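Local structure of conserved hypothetical exported protein (4JJA) at residues 222-225 against 226-229; 231-234 against 235-238; 247-250 against 251-254; 292-295 against 296-300. The protein is of unproven function but probably acts as an exo-beta-N-acetylmuramidase in peptidoglycan breakdown. One frame throughout, in Å; residues are numbered along the deposited sequence.

Contact 1: residues 222-225 against 226-229; sequences PNMK and AIYL
The N-cap and first turn of helix 224-233 bring N223 against A226. The amide oxygen of N223 folds back over the helix start and accepts the backbone N-H of A226, with OD1 2.9 Å from A226 N and an N-H...O angle of 162°. The donor comes in tilted from the plane of the side-chain amide. This reach depends on CG of N223 standing between its own backbone N and carbonyl carbon (chi1 64°), and it also brings OD1 to 3.3 Å from A226 CB. At the other end of the amide, ND2 bonds to Q252, which fixes how the group is turned. P222 lies just before the cap, its CD 4.0 Å from A226 CB.

Three i to i+4 backbone bonds then set the turn, from I227 N to N223 O, Y228 N to M224 O and L229 N to K225 O. The chain of selenomethionine M224 bends at chi2 and chi3, which lays its tail against the next turn. SE meets the CD1 end of I227 at 3.8 Å, while CE lies 3.5 Å from CZ of the Y228 ring. K225 and L229 run side by side, CG to CD1 at 4.2 Å. The ammonium of K225 continues to the carbonyl of L292 and the carboxylate of D294. An asparagine accepting the N-H three residues on is a classic side-chain N-cap of an alpha helix.

Contact 2: residues 231-234 against 235-238; sequences PSIC and LFEG
This is a local, buried contact at the far end of helix 224-233, where the alpha helix gives way to a 3-10 segment before the chain enters the loop toward strand 253-256. The change of helix type appears in the i to i+3 bonds: F236 N donates to I233 O at 3.0 Å, and E237 N to C234 O at 2.9 Å. Both donors stand well above the carbonyl plane, 47° and 51° out of it. G238 N continues the pattern by bonding to L235 O.

On one flank CD1 of I233 reaches CE2 of the F236 ring at 3.9 Å, the two side chains crossing at a slant. Beyond the segments that ring stacks on Y254 and packs against helix 305-314. On another flank L235 lies over the preceding turn, its CG 3.7 Å from P231 O. This carbonyl oxygen is buried and has no polar partner in the model, so the leucine gives it only an apolar cover.

C234 and E237 lie one 3-10 turn apart. With SG opposite its backbone N (chi1 -162°), the cysteine leans toward the glutamate, whose chain bends at chi2. The carboxylate has stronger partners elsewhere: OE2 pairs with R245, and OE1 bonds to a glycerol probably left from crystallisation. Against C234 it makes a looser touch, OE1 lying 3.9 Å from SG.

Contact 3: residues 247-250 against 251-254; sequences TTLP and FQVY
Polar bonds define this contact, a type II beta turn from L249 to Q252 that leads into strand 253-256. The turn closes through Q252 N to L249 O, 3.0 Å apart; the donor stands above the carbonyl plane and the N-H...O angle is a bent 144°. P250 and F251 occupy the two corners, and F251 takes the positive phi of the second corner (65°) although it is not a glycine. A second bond reinforces the first: the extended side chain of Q252 lies alongside P250, and NE2 gives an N-H to P250 O at 3.0 Å. That bond is nearly straight at 171°, with the oxygen almost in the amide plane of Q252. Just upstream, T247 OG1 accepts from L249 N, an ST turn that sets the chain before the beta turn.

A water bridges T248 to Q252: it donates to T248 O and accepts from Q252 NE2, so NE2 holds P250 O inside the turn directly and T248 O, just before it, through the water. Q252 OE1 accepts from N223 ND2 at the cap of helix 224-233, which engages both ends of the amide.

Apolar packing covers another side. L249 and V253 cross at about a right angle, CG1 of V253 lying 3.7 Å from L249 CB and also meeting L249 CD1; both side chains touch N288 of strand 284-288. The F251 ring is directed toward helix 224-233, where it packs on A226 and I233 and meets Y230 edge-to-face. The positive phi also brings F251 CB to 3.1 Å from P250 O, the oxygen that accepts from Q252 NE2.

Contact 4: residues 292-295 against 296-300; sequences LSDE and EIWKK
The packed side of this contact centres on buried I297, crossed at about a right angle by L292, with L292 CB 3.9 Å from I297 CG1. I297 continues the packing onto K225, Y228 and L229 of helix 224-233. W298 is also snug: D294 O lies 3.1 Å above the plane of the indole, offset toward its rim, and CB of D294 reaches CZ2 of W298 at 3.5 Å. That oxygen already accepts from W298 N. The ring then meets Y228 and H148 edge-to-face, and the D294 carboxylate bridges to K225 and R212.

Between the two sides lies the start of helix 294-300, closed by a capping box. S293 OG accepts from E296 N at 3.0 Å. In return S293 N donates to OE2 of E296 at 3.1 Å, meeting the carboxylate on its anti side, 15° out of plane. E296 reaches back because its CG stands between backbone N and carbonyl carbon (chi1 70°). The same carboxylate lies against L292, E296 CD 3.4 Å from L292 CD2.

The outward side is looser. E295 is exposed and modelled in two conformers, so its approach to the rim of W298 is doubtful. K299 is also exposed; its chain curls at chi3 and chi4 toward E296 O, where K299 NZ makes only a weak 3.4 Å bond.

How the contacts relate
Helix 224-233 ties the set together: contact 1 holds its cap and first turn, contact 2 its last turn and the 3-10 segment after it, centres 13 Å apart. Contact 3 docks on the start of that helix through N223 ND2 to Q252 OE1 (3.1 Å), and meets contact 2 just beyond the helix, where CE2 of F236 lies 3.4 Å from CB of Y254. Contact 4 joins contact 1 from another direction: K225 NZ reaches L292 O at 2.7 Å and D294 OD1 at 2.9 Å. Contact 4 touches neither contact 2 nor contact 3. E237 and F251, whose side chains touch, each lie near bound glycerol, about 3 and 4 Å away; it probably comes from crystallisation, though it may mark a pocket.

Contact 1: residues 222-225 against 226-229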
loop_
_atom_site.group_PDB
_atom_site.type_symbol
_atom_site.label_atom_id
_atom_site.label_comp_id
_atom_site.label_asym_id
_atom_site.label_seq_id
_atom_site.Cartn_x
_atom_site.Cartn_y
_atom_site.Cartn_z
ATOM N N PRO A 222 3.694 10.999 5.702
ATOM C CA PRO A 222 3.623 12.375 5.239
ATOM C C PRO A 222 4.685 12.710 4.241
ATOM O O PRO A 222 4.545 13.773 3.599
ATOM C CB PRO A 222 3.839 13.181 6.512
ATOM C CG PRO A 222 4.676 12.282 7.346
ATOM C CD PRO A 222 4.087 10.921 7.120
ATOM N N ASN A 223 5.757 11.936 4.174
ATOM C CA ASN A 223 6.910 12.234 3.347
ATOM C C ASN A 223 7.523 10.947 2.757
ATOM O O ASN A 223 7.095 9.830 3.079
ATOM C CB ASN A 223 7.945 13.094 4.099
ATOM C CG ASN A 223 8.537 12.381 5.298
ATOM O OD1 ASN A 223 8.426 11.185 5.409
ATOM N ND2 ASN A 223 9.135 13.111 6.189
HETATM N N MSE A 224 8.525 11.119 1.897
HETATM C CA MSE A 224 9.117 9.989 1.268
HETATM C C MSE A 224 9.978 9.162 2.228
HETATM O O MSE A 224 10.079 7.944 2.064
HETATM C CB MSE A 224 9.884 10.356 0.008
HETATM C CG MSE A 224 8.969 10.908 -1.103
HETATM SE SE MSE A 224 7.549 9.703 -1.562
HETATM C CE MSE A 224 8.617 8.232 -2.186
ATOM N N LYS A 225 10.547 9.776 3.235
ATOM C CA LYS A 225 11.311 9.066 4.215
ATOM C C LYS A 225 10.434 8.007 4.906
ATOM O O LYS A 225 10.829 6.845 5.067
ATOM C CB LYS A 225 11.909 10.014 5.265
ATOM C CG LYS A 225 13.102 9.476 5.982
ATOM C CD LYS A 225 14.367 9.550 5.099
ATOM C CE LYS A 225 14.922 10.950 4.926
ATOM N NZ LYS A 225 15.938 10.860 3.859
ATOM N N ALA A 226 9.235 8.426 5.295
ATOM C CA ALA A 226 8.289 7.525 5.953
ATOM C C ALA A 226 7.940 6.393 4.986
ATOM O O ALA A 226 7.853 5.246 5.372
ATOM C CB ALA A 226 7.034 8.302 6.341
ATOM N N ILE A 227 7.697 6.711 3.716
ATOM C CA ILE A 227 7.300 5.706 2.695
ATOM C C ILE A 227 8.421 4.709 2.485
ATOM O O ILE A 227 8.171 3.527 2.294
ATOM C CB ILE A 227 6.823 6.408 1.408
ATOM C CG1 ILE A 227 5.472 7.076 1.713
ATOM C CG2 ILE A 227 6.729 5.409 0.215
ATOM C CD1 ILE A 227 4.966 7.997 0.689
ATOM N N TYR A 228 9.661 5.173 2.458
ATOM C CA TYR A 228 10.766 4.263 2.281
ATOM C C TYR A 228 11.073 3.400 3.493
ATOM O O TYR A 228 11.526 2.269 3.363
ATOM C CB TYR A 228 12.027 5.000 1.833
ATOM C CG TYR A 228 11.912 5.688 0.482
ATOM C CD1 TYR A 228 11.347 5.036 -0.626
ATOM C CD2 TYR A 228 12.456 6.926 0.263
ATOM C CE1 TYR A 228 11.274 5.620 -1.875
ATOM C CE2 TYR A 228 12.406 7.538 -0.993
ATOM C CZ TYR A 228 11.823 6.911 -2.068
ATOM O OH TYR A 228 11.783 7.511 -3.297
ATOM N N LEU A 229 10.861 3.949 4.683
ATOM C CA LEU A 229 11.040 3.207 5.933
ATOM C C LEU A 229 9.882 2.288 6.301
ATOM O O LEU A 229 10.057 1.337 7.043
ATOM C CB LEU A 229 11.323 4.194 7.089
ATOM C CG LEU A 229 12.739 4.770 7.125
ATOM C CD1 LEU A 229 12.797 5.930 8.118
ATOM C CD2 LEU A 229 13.737 3.687 7.476
#

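Contact 2: residues 231-234 against 235-238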
loop_
_atom_site.group_PDB
_atom_site.type_symbol
_atom_site.label_atom_id
_atom_site.label_comp_id
_atom_site.label_asym_id
_atom_site.label_seq_id
_atom_site.Cartn_x
_atom_site.Cartn_y
_atom_site.Cartn_z
ATOM N N PRO A 231 8.298 -0.250 4.991
ATOM C CA PRO A 231 8.403 -1.706 5.006
ATOM C C PRO A 231 9.067 -2.299 6.231
ATOM O O PRO A 231 8.715 -3.400 6.657
ATOM C CB PRO A 231 9.245 -2.013 3.745
ATOM C CG PRO A 231 9.032 -0.833 2.879
ATOM C CD PRO A 231 8.870 0.360 3.765
ATOM N N SER A 232 10.044 -1.578 6.765
ATOM C CA SER A 232 10.802 -2.019 7.946
ATOM C C SER A 232 10.078 -1.623 9.236
ATOM O O SER A 232 9.894 -2.426 10.137
ATOM C CB SER A 232 12.215 -1.408 7.938
ATOM O OG SER A 232 12.946 -1.813 6.797
ATOM N N ILE A 233 9.617 -0.411 9.302
ATOM C CA ILE A 233 9.088 0.150 10.546
ATOM C C ILE A 233 7.651 -0.264 10.839
ATOM O O ILE A 233 7.300 -0.414 11.988
ATOM C CB ILE A 233 9.279 1.703 10.549
ATOM C CG1 ILE A 233 10.763 2.010 10.543
ATOM C CG2 ILE A 233 8.595 2.400 11.744
ATOM C CD1 ILE A 233 11.528 1.615 11.795
ATOM N N CYS A 234 6.841 -0.529 9.829
ATOM C CA CYS A 234 5.467 -0.952 10.061
ATOM C C CYS A 234 5.414 -2.314 10.749
ATOM O O CYS A 234 4.426 -2.626 11.370
ATOM C CB CYS A 234 4.648 -0.988 8.744
ATOM S SG CYS A 234 2.865 -0.983 9.004
ATOM N N LEU A 235 6.499 -3.094 10.701
ATOM C CA LEU A 235 6.531 -4.333 11.487
ATOM C C LEU A 235 6.310 -4.106 12.963
ATOM O O LEU A 235 5.854 -5.016 13.681
ATOM C CB LEU A 235 7.820 -5.092 11.194
ATOM C CG LEU A 235 8.030 -5.449 9.707
ATOM C CD1 LEU A 235 9.374 -6.189 9.562
ATOM C CD2 LEU A 235 6.891 -6.269 9.136
ATOM N N PHE A 236 6.639 -2.916 13.448
ATOM C CA PHE A 236 6.377 -2.592 14.838
ATOM C C PHE A 236 4.908 -2.565 15.210
ATOM O O PHE A 236 4.575 -2.629 16.387
ATOM C CB PHE A 236 7.039 -1.283 15.275
ATOM C CG PHE A 236 8.531 -1.350 15.467
ATOM C CD1 PHE A 236 9.077 -2.186 16.413
ATOM C CD2 PHE A 236 9.396 -0.539 14.750
ATOM C CE1 PHE A 236 10.426 -2.184 16.674
ATOM C CE2 PHE A 236 10.777 -0.545 14.984
ATOM C CZ PHE A 236 11.278 -1.395 15.945
ATOM N N GLU A 237 4.020 -2.522 14.236
ATOM C CA GLU A 237 2.588 -2.624 14.547
ATOM C C GLU A 237 2.248 -4.008 15.085
ATOM O O GLU A 237 1.172 -4.188 15.616
ATOM C CB GLU A 237 1.746 -2.264 13.344
ATOM C CG GLU A 237 1.994 -0.775 13.010
ATOM C CD GLU A 237 0.925 0.055 12.421
ATOM O OE1 GLU A 237 0.074 -0.473 11.739
ATOM O OE2 GLU A 237 1.018 1.303 12.604
ATOM N N GLY A 238 3.130 -4.984 14.927
ATOM C CA GLY A 238 3.013 -6.295 15.548
ATOM C C GLY A 238 3.677 -6.395 16.894
ATOM O O GLY A 238 3.962 -7.528 17.308
#

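Contact 3: residues 247-250 against 251-254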
loop_
_atom_site.group_PDB
_atom_site.type_symbol
_atom_site.label_atom_id
_atom_site.label_comp_id
_atom_site.label_asym_id
_atom_site.label_seq_id
_atom_site.Cartn_x
_atom_site.Cartn_y
_atom_site.Cartn_z
ATOM N N THR A 247 3.447 12.097 16.546
ATOM C CA THR A 247 4.617 12.920 16.555
ATOM C C THR A 247 4.760 13.587 15.172
ATOM O O THR A 247 4.051 13.262 14.228
ATOM C CB THR A 247 5.923 12.142 16.891
ATOM O OG1 THR A 247 6.357 11.403 15.744
ATOM C CG2 THR A 247 5.760 11.276 18.143
ATOM N N THR A 248 5.791 14.437 15.045
ATOM C CA THR A 248 6.157 14.992 13.760
ATOM C C THR A 248 6.868 14.021 12.827
ATOM O O THR A 248 7.143 14.375 11.682
ATOM C CB THR A 248 6.993 16.240 13.904
ATOM O OG1 THR A 248 8.251 15.908 14.497
ATOM C CG2 THR A 248 6.264 17.358 14.702
ATOM N N LEU A 249 7.207 12.825 13.288
ATOM C CA LEU A 249 8.045 11.891 12.562
ATOM C C LEU A 249 7.452 10.475 12.475
ATOM O O LEU A 249 8.130 9.483 12.733
ATOM C CB LEU A 249 9.456 11.865 13.190
ATOM C CG LEU A 249 10.265 13.133 13.127
ATOM C CD1 LEU A 249 11.563 12.976 13.943
ATOM C CD2 LEU A 249 10.548 13.563 11.703
ATOM N N PRO A 250 6.179 10.368 12.074
ATOM C CA PRO A 250 5.604 9.016 11.983
ATOM C C PRO A 250 6.331 8.165 10.972
ATOM O O PRO A 250 6.708 8.605 9.904
ATOM C CB PRO A 250 4.162 9.267 11.570
ATOM C CG PRO A 250 4.216 10.546 10.834
ATOM C CD PRO A 250 5.267 11.395 11.560
ATOM N N PHE A 251 6.532 6.905 11.351
ATOM C CA PHE A 251 7.256 5.918 10.554
ATOM C C PHE A 251 8.720 6.235 10.364
ATOM O O PHE A 251 9.397 5.552 9.600
ATOM C CB PHE A 251 6.577 5.559 9.227
ATOM C CG PHE A 251 5.297 4.791 9.415
ATOM C CD1 PHE A 251 5.312 3.435 9.631
ATOM C CD2 PHE A 251 4.098 5.433 9.433
ATOM C CE1 PHE A 251 4.143 2.756 9.839
ATOM C CE2 PHE A 251 2.949 4.741 9.629
ATOM C CZ PHE A 251 2.956 3.421 9.862
ATOM N N GLN A 252 9.255 7.181 11.146
ATOM C CA GLN A 252 10.640 7.605 11.005
ATOM C C GLN A 252 11.419 7.534 12.305
ATOM O O GLN A 252 12.548 7.987 12.390
ATOM C CB GLN A 252 10.706 9.020 10.435
ATOM C CG GLN A 252 10.102 9.166 9.040
ATOM C CD GLN A 252 9.651 10.570 8.769
ATOM O OE1 GLN A 252 10.475 11.391 8.351
ATOM N NE2 GLN A 252 8.399 10.889 9.074
ATOM N N VAL A 253 10.771 6.986 13.343
ATOM C CA VAL A 253 11.327 6.783 14.682
ATOM C C VAL A 253 10.794 5.473 15.239
ATOM O O VAL A 253 9.776 4.955 14.733
ATOM C CB VAL A 253 10.974 7.967 15.629
ATOM C CG1 VAL A 253 11.383 9.335 15.084
ATOM C CG2 VAL A 253 9.473 7.926 15.957
ATOM N N TYR A 254 11.435 4.971 16.287
ATOM C CA TYR A 254 10.799 3.919 17.077
ATOM C C TYR A 254 11.197 4.070 18.524
ATOM O O TYR A 254 12.286 4.524 18.833
ATOM C CB TYR A 254 11.082 2.510 16.548
ATOM C CG TYR A 254 12.499 2.044 16.633
ATOM C CD1 TYR A 254 13.408 2.343 15.607
ATOM C CD2 TYR A 254 12.954 1.292 17.702
ATOM C CE1 TYR A 254 14.705 1.841 15.646
ATOM C CE2 TYR A 254 14.245 0.826 17.747
ATOM C CZ TYR A 254 15.123 1.087 16.730
ATOM O OH TYR A 254 16.423 0.620 16.765
HETATM O O HOH W 1 7.371 13.680 9.074
#

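Contact 4: residues 292-295 against 296-300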
loop_
_atom_site.group_PDB
_atom_site.type_symbol
_atom_site.label_atom_id
_atom_site.label_comp_id
_atom_site.label_asym_id
_atom_site.label_seq_id
_atom_site.Cartn_x
_atom_site.Cartn_y
_atom_site.Cartn_z
ATOM N N LEU A 292 18.405 9.498 8.114
ATOM C CA LEU A 292 18.986 8.546 7.170
ATOM C C LEU A 292 18.769 9.118 5.764
ATOM O O LEU A 292 17.714 9.704 5.469
ATOM C CB LEU A 292 18.318 7.184 7.247
ATOM C CG LEU A 292 18.597 6.351 8.478
ATOM C CD1 LEU A 292 17.751 5.062 8.409
ATOM C CD2 LEU A 292 20.069 5.990 8.660
ATOM N N SER A 293 19.774 8.978 4.914
ATOM C CA SER A 293 19.560 9.311 3.529
ATOM C C SER A 293 18.621 8.336 2.856
ATOM O O SER A 293 18.523 7.171 3.239
ATOM C CB SER A 293 20.878 9.309 2.749
ATOM O OG SER A 293 21.470 8.016 2.652
ATOM N N ASP A 294 17.899 8.854 1.872
ATOM C CA ASP A 294 17.094 7.958 1.019
ATOM C C ASP A 294 17.968 6.801 0.504
ATOM O O ASP A 294 17.560 5.619 0.558
ATOM C CB ASP A 294 16.481 8.722 -0.160
ATOM C CG ASP A 294 15.346 9.691 0.214
ATOM O OD1 ASP A 294 14.888 9.782 1.368
ATOM O OD2 ASP A 294 14.889 10.450 -0.719
ATOM N N GLU A 295 19.184 7.080 -0.004
ATOM C CA GLU A 295 20.095 6.023 -0.528
ATOM C C GLU A 295 20.430 4.907 0.432
ATOM O O GLU A 295 20.435 3.737 0.074
ATOM C CB GLU A 295 21.451 6.588 -1.035
ATOM C CG GLU A 295 21.360 7.287 -2.387
ATOM C CD GLU A 295 21.101 8.772 -2.212
ATOM O OE1 GLU A 295 20.802 9.197 -1.063
ATOM O OE2 GLU A 295 21.196 9.512 -3.198
ATOM N N GLU A 296 20.720 5.259 1.674
ATOM C CA GLU A 296 21.057 4.198 2.627
ATOM C C GLU A 296 19.819 3.351 3.016
ATOM O O GLU A 296 19.974 2.148 3.219
ATOM C CB GLU A 296 21.786 4.665 3.844
ATOM C CG GLU A 296 21.067 5.463 4.812
ATOM C CD GLU A 296 22.057 6.011 5.870
ATOM O OE1 GLU A 296 22.734 5.142 6.501
ATOM O OE2 GLU A 296 22.159 7.281 6.020
ATOM N N ILE A 297 18.629 3.952 2.971
ATOM C CA ILE A 297 17.369 3.170 3.200
ATOM C C ILE A 297 17.249 2.187 2.012
ATOM O O ILE A 297 16.969 0.994 2.203
ATOM C CB ILE A 297 16.187 4.095 3.388
ATOM C CG1 ILE A 297 16.367 4.995 4.641
ATOM C CG2 ILE A 297 14.896 3.282 3.424
ATOM C CD1 ILE A 297 15.441 6.188 4.765
ATOM N N TRP A 298 17.433 2.680 0.776
ATOM C CA TRP A 298 17.290 1.818 -0.424
ATOM C C TRP A 298 18.271 0.673 -0.404
ATOM O O TRP A 298 17.958 -0.443 -0.786
ATOM C CB TRP A 298 17.453 2.634 -1.729
ATOM C CG TRP A 298 16.522 3.783 -1.854
ATOM C CD1 TRP A 298 15.317 3.958 -1.243
ATOM C CD2 TRP A 298 16.755 4.954 -2.630
ATOM N NE1 TRP A 298 14.800 5.168 -1.585
ATOM C CE2 TRP A 298 15.644 5.792 -2.467
ATOM C CE3 TRP A 298 17.770 5.332 -3.526
ATOM C CZ2 TRP A 298 15.524 7.019 -3.104
ATOM C CZ3 TRP A 298 17.663 6.577 -4.129
ATOM C CH2 TRP A 298 16.551 7.406 -3.926
ATOM N N LYS A 299 19.485 0.923 0.093
ATOM C CA LYS A 299 20.455 -0.120 0.122
ATOM C C LYS A 299 20.017 -1.331 0.948
ATOM O O LYS A 299 20.287 -2.481 0.590
ATOM C CB LYS A 299 21.762 0.439 0.677
ATOM C CG LYS A 299 22.920 -0.557 0.615
ATOM C CD LYS A 299 24.181 0.078 1.249
ATOM C CE LYS A 299 24.110 0.136 2.794
ATOM N NZ LYS A 299 23.195 1.194 3.389
ATOM N N LYS A 300 19.312 -1.078 2.060
ATOM C CA LYS A 300 19.023 -2.143 2.995
ATOM C C LYS A 300 17.666 -2.795 2.811
ATOM O O LYS A 300 17.454 -3.855 3.367
ATOM C CB LYS A 300 19.145 -1.562 4.427
ATOM C CG LYS A 300 20.622 -1.202 4.726
ATOM C CD LYS A 300 20.878 -0.939 6.178
ATOM C CE LYS A 300 22.336 -0.591 6.478
ATOM N NZ LYS A 300 22.553 -0.239 7.929
#